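Putative membrane protein (Yersinia pestis CO92, PDB 5TF3) is of unknown function, belongs to the DUF1198 family, and folds in this fragment into a single all-helical chain. Local coordinates at residues A[73-77]-A[118-124]; A[5-9]-A[40-45]. All blocks are in the same frame, centred on the assembly; numbering follows the deposited sequence.

Contact 1. Residues A[73-77]-A[118-124]; sequences VELWR and YNLHFNP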
# COMPACT_ATOMS: atom_id res chain seq x y z
N VAL A 73 12.47 -1.77 -2.10
CA VAL A 73 11.60 -2.46 -1.15
C VAL A 73 12.03 -2.14 0.27
O VAL A 73 11.19 -1.92 1.16
CB VAL A 73 11.59 -3.98 -1.44
CG1 VAL A 73 10.92 -4.74 -0.30
CG2 VAL A 73 10.84 -4.28 -2.75
N GLU A 74 13.34 -2.11 0.52
CA GLU A 74 13.84 -1.76 1.85
C GLU A 74 13.41 -0.35 2.24
O GLU A 74 13.01 -0.10 3.39
CB GLU A 74 15.36 -1.91 1.89
CG GLU A 74 15.98 -1.50 3.21
CD GLU A 74 17.44 -1.88 3.32
OE1 GLU A 74 17.87 -2.85 2.66
OE2 GLU A 74 18.17 -1.19 4.06
N LEU A 75 13.49 0.58 1.30
CA LEU A 75 13.02 1.95 1.51
C LEU A 75 11.58 1.98 2.00
O LEU A 75 11.27 2.61 3.02
CB LEU A 75 13.16 2.71 0.19
CG LEU A 75 12.95 4.21 0.13
CD1 LEU A 75 13.71 4.75 -1.08
CD2 LEU A 75 11.46 4.54 0.06
N TRP A 76 10.66 1.32 1.27
CA TRP A 76 9.24 1.38 1.62
C TRP A 76 8.92 0.56 2.86
O TRP A 76 8.04 0.94 3.64
CB TRP A 76 8.39 0.95 0.42
CG TRP A 76 8.37 2.07 -0.57
CD1 TRP A 76 9.17 2.23 -1.68
CD2 TRP A 76 7.55 3.24 -0.50
NE1 TRP A 76 8.86 3.42 -2.32
CE2 TRP A 76 7.88 4.06 -1.60
CE3 TRP A 76 6.55 3.66 0.40
CZ2 TRP A 76 7.25 5.28 -1.83
CZ3 TRP A 76 5.93 4.89 0.16
CH2 TRP A 76 6.28 5.67 -0.95
N ARG A 77 9.65 -0.54 3.09
CA ARG A 77 9.46 -1.30 4.31
C ARG A 77 9.79 -0.46 5.54
O ARG A 77 9.09 -0.51 6.57
CB ARG A 77 10.32 -2.57 4.27
CG ARG A 77 10.26 -3.40 5.55
CD ARG A 77 11.14 -4.69 5.48
NE ARG A 77 10.98 -5.48 6.70
CZ ARG A 77 11.74 -5.35 7.79
NH1 ARG A 77 12.75 -4.50 7.80
NH2 ARG A 77 11.49 -6.11 8.85
N TYR A 118 9.12 -11.51 -0.33
CA TYR A 118 9.32 -10.31 0.48
C TYR A 118 9.35 -10.65 1.96
O TYR A 118 10.26 -10.22 2.69
CB TYR A 118 8.22 -9.28 0.19
CG TYR A 118 8.13 -8.24 1.28
CD1 TYR A 118 9.13 -7.28 1.44
CD2 TYR A 118 7.06 -8.24 2.18
CE1 TYR A 118 9.07 -6.35 2.47
CE2 TYR A 118 6.98 -7.31 3.19
CZ TYR A 118 7.99 -6.37 3.34
OH TYR A 118 7.94 -5.45 4.35
N ASN A 119 8.38 -11.42 2.43
CA ASN A 119 8.35 -11.77 3.85
C ASN A 119 9.55 -12.63 4.22
O ASN A 119 10.18 -12.43 5.26
CB ASN A 119 7.03 -12.47 4.19
CG ASN A 119 5.86 -11.51 4.23
OD1 ASN A 119 5.97 -10.40 4.76
ND2 ASN A 119 4.74 -11.93 3.65
N LEU A 120 9.90 -13.58 3.35
CA LEU A 120 11.04 -14.45 3.61
C LEU A 120 12.35 -13.66 3.67
O LEU A 120 13.18 -13.89 4.56
CB LEU A 120 11.11 -15.52 2.53
CG LEU A 120 12.31 -16.45 2.57
CD1 LEU A 120 12.25 -17.28 3.85
CD2 LEU A 120 12.35 -17.34 1.33
N HIS A 121 12.56 -12.75 2.73
CA HIS A 121 13.83 -12.04 2.60
C HIS A 121 14.00 -10.97 3.68
O HIS A 121 15.10 -10.79 4.20
CB HIS A 121 13.93 -11.41 1.20
CG HIS A 121 15.27 -10.78 0.90
ND1 HIS A 121 16.33 -11.49 0.38
CD2 HIS A 121 15.70 -9.50 1.02
CE1 HIS A 121 17.36 -10.68 0.20
NE2 HIS A 121 17.00 -9.46 0.58
N PHE A 122 12.92 -10.26 4.02
CA PHE A 122 13.04 -9.06 4.84
C PHE A 122 12.51 -9.20 6.26
O PHE A 122 12.88 -8.38 7.10
CB PHE A 122 12.30 -7.89 4.20
CG PHE A 122 12.99 -7.31 3.01
CD1 PHE A 122 13.94 -6.31 3.17
CD2 PHE A 122 12.68 -7.75 1.73
CE1 PHE A 122 14.57 -5.76 2.07
CE2 PHE A 122 13.31 -7.22 0.63
CZ PHE A 122 14.24 -6.21 0.80
N ASN A 123 11.63 -10.14 6.55
CA ASN A 123 11.08 -10.11 7.90
C ASN A 123 11.67 -11.27 8.69
O ASN A 123 11.30 -12.42 8.44
CB ASN A 123 9.56 -10.16 7.87
CG ASN A 123 8.96 -8.89 7.27
OD1 ASN A 123 9.34 -7.78 7.64
ND2 ASN A 123 8.05 -9.04 6.33
N PRO A 124 12.59 -11.01 9.62
CA PRO A 124 13.40 -12.09 10.20
C PRO A 124 12.54 -13.09 10.96
O PRO A 124 11.56 -12.73 11.61
CB PRO A 124 14.38 -11.35 11.12
CG PRO A 124 13.76 -10.00 11.36
CD PRO A 124 12.96 -9.68 10.14
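The C-terminal end of helix 108-122 meets the side of helix 70-82 here, and Arg-77 spans the gap to Phe-122 and Asn-123. The two short helical segments run nearly at right angles, 87° between their directions. Their axes stay 12.1 Å apart at closest approach, so the contact is made by side chains, the longest of them Arg-77. Its CG stands anti to the backbone N (chi1 176°), and the chain is extended from there to NE. That straight reach takes the guanidinium to the turn after the helix. NE and NH2 both donate to one atom, Asn-123 OD1, each at 3.0 Å. This is a side-on grip in the guanidinium plane. NH2 lies in the carbonyl plane of the Asn-123 amide, whereas NE sits above it. NH2 also bonds to the backbone O of His-131, so the arginine links helix 70-82 to the C-terminal tail. Phe-122 O lies over one guanidinium face but is not hydrogen-bonded to it.

Asn-123 is the residue where the chain leaves helical geometry, and the arginine therefore clasps helix 108-122 just past its last turn. From the same amide, ND2 makes a weak bond to Asn-119 OD1 at 2.9 Å. Nearer the backbone, the aliphatic part of Arg-77 meets both aromatic side chains. Its CD lies 3.6 Å from Phe-122 CB, and its CG lies 3.3 Å from Tyr-118 OH. That hydroxyl is hydrogen-bonded to Pro-87 O. One turn earlier, Val-73 CG1 touches both rings, at 3.6 Å from Tyr-118 CD1 and 3.6 Å from Phe-122 CE2. Glu-74 brings only its CB up to Phe-122 CE1.

Contact 2. Residues A[5-9]-A[40-45]; sequences DTRKA and IRSTSN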
# COMPACT_ATOMS: atom_id res chain seq x y z
N ASP A 5 -13.54 14.42 -0.29
CA ASP A 5 -13.06 13.11 0.15
C ASP A 5 -11.70 12.77 -0.46
O ASP A 5 -10.88 12.11 0.19
CB ASP A 5 -14.06 12.00 -0.20
CG ASP A 5 -15.36 12.09 0.57
OD1 ASP A 5 -15.40 12.78 1.61
OD2 ASP A 5 -16.35 11.47 0.13
N THR A 6 -11.46 13.18 -1.71
CA THR A 6 -10.16 12.93 -2.35
C THR A 6 -9.02 13.60 -1.59
O THR A 6 -7.98 12.97 -1.32
CB THR A 6 -10.18 13.42 -3.80
OG1 THR A 6 -11.15 12.69 -4.55
CG2 THR A 6 -8.81 13.21 -4.45
N ARG A 7 -9.18 14.88 -1.23
CA ARG A 7 -8.11 15.55 -0.48
C ARG A 7 -7.96 14.96 0.91
O ARG A 7 -6.84 14.85 1.43
CB ARG A 7 -8.36 17.06 -0.40
CG ARG A 7 -8.23 17.84 -1.72
CD ARG A 7 -6.91 17.58 -2.48
NE ARG A 7 -5.75 17.41 -1.62
CZ ARG A 7 -4.55 17.06 -2.05
NH1 ARG A 7 -3.55 16.90 -1.20
NH2 ARG A 7 -4.36 16.85 -3.35
N LYS A 8 -9.07 14.57 1.55
CA LYS A 8 -8.96 13.98 2.89
C LYS A 8 -8.22 12.66 2.84
O LYS A 8 -7.35 12.40 3.68
CB LYS A 8 -10.34 13.79 3.51
CG LYS A 8 -10.29 13.15 4.90
CD LYS A 8 -11.68 13.04 5.53
CE LYS A 8 -11.59 12.52 6.96
NZ LYS A 8 -12.94 12.45 7.61
N ALA A 9 -8.55 11.80 1.87
CA ALA A 9 -7.86 10.52 1.74
C ALA A 9 -6.37 10.72 1.50
O ALA A 9 -5.53 10.04 2.11
CB ALA A 9 -8.49 9.70 0.61
N ILE A 40 -11.20 6.06 -2.27
CA ILE A 40 -11.30 7.36 -1.61
C ILE A 40 -12.40 7.34 -0.56
O ILE A 40 -12.24 7.86 0.55
CB ILE A 40 -11.56 8.46 -2.66
CG1 ILE A 40 -10.30 8.73 -3.49
CG2 ILE A 40 -12.12 9.70 -2.01
CD1 ILE A 40 -9.05 8.72 -2.71
N ARG A 41 -13.56 6.77 -0.91
CA ARG A 41 -14.68 6.76 0.02
C ARG A 41 -14.37 5.92 1.25
O ARG A 41 -14.72 6.29 2.37
CB ARG A 41 -15.96 6.27 -0.65
CG ARG A 41 -17.15 6.31 0.31
CD ARG A 41 -18.46 6.01 -0.37
NE ARG A 41 -18.37 4.76 -1.10
CZ ARG A 41 -18.53 4.64 -2.41
NH1 ARG A 41 -18.82 5.71 -3.16
NH2 ARG A 41 -18.40 3.45 -2.97
N SER A 42 -13.70 4.77 1.06
CA SER A 42 -13.41 3.94 2.22
C SER A 42 -12.32 4.55 3.08
O SER A 42 -12.32 4.38 4.31
CB SER A 42 -13.04 2.51 1.78
OG SER A 42 -11.64 2.35 1.60
N THR A 43 -11.40 5.31 2.49
CA THR A 43 -10.30 5.87 3.27
C THR A 43 -10.71 7.16 3.98
O THR A 43 -10.20 7.45 5.06
CB THR A 43 -9.09 6.13 2.36
OG1 THR A 43 -8.71 4.91 1.72
CG2 THR A 43 -7.93 6.63 3.18
N SER A 44 -11.61 7.95 3.40
CA SER A 44 -12.00 9.19 4.06
C SER A 44 -13.06 8.95 5.13
O SER A 44 -13.17 9.74 6.08
CB SER A 44 -12.49 10.21 3.03
OG SER A 44 -13.58 9.70 2.29
N ASN A 45 -13.83 7.87 5.02
CA ASN A 45 -14.90 7.57 5.96
C ASN A 45 -14.54 6.46 6.94
O ASN A 45 -15.38 6.10 7.78
CB ASN A 45 -16.18 7.17 5.21
CG ASN A 45 -16.82 8.34 4.49
OD1 ASN A 45 -17.75 8.97 5.01
ND2 ASN A 45 -16.33 8.64 3.29
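Ile-40 and Ser-44, one turn apart on helix 33-45, face Asp-5, Lys-8 and Ala-9 of helix 2-17. The two branches of Ile-40 do different work. CG2 presses on the start of the other segment and lies 3.5 Å from Asp-5 CB. The CG1 branch carries CD1 to Ala-9, with 3.5 Å between Ile-40 CD1 and Ala-9 CB. Thr-43 adds its CB and CG2 to the same methyl.

Ser-44 holds OG between its backbone N and carbonyl carbon (chi1 58°). This folds the hydroxyl back to donate to Ile-40 O at 2.9 Å. That oxygen also accepts from Ser-44 N, and the two donors arrive from opposite faces of its plane. With its proton directed there, OG rests against Asp-5 CB at 3.4 Å. Asp-5 OD2 is hydrogen-bonded to Ser-1 OG, probably a residue left from the expression tag. Lys-8 is fully extended, with CG anti to the backbone N (chi1 179°). Its CD passes Ser-44 CB, and NZ donates to Ser-44 O at 3.1 Å. The ammonium lies in the plane of that carbonyl, near the C-terminal end of helix 33-45, where its charge would suit the helix dipole.

The axes of segments 5-9 and 40-45 approach to 8.3 Å, at a crossing angle of 64°. This is close helix-helix packing over small Ala and Ser side chains, within an all-helical fold.

In the fold
Contact 1 and contact 2 lie on opposite sides of the chain's centre. Their own centres are 28 Å apart, and their nearest atoms are about 13 Å apart, so they do not touch. They follow in series along the sequence: contact 2 joins helix 2-17 to helix 33-45, and contact 1 later joins helix 70-82 to the end of helix 108-122. Helix 48-65 comes between the two pairs in sequence, and it packs against Val-73 and Tyr-118 of contact 1 and against the neighbouring Trp-76. Contact 2 brings its helix axes closer, whereas contact 1 spans a wider gap. Neither contact can be tied to an active site or ligand, as the function is unknown.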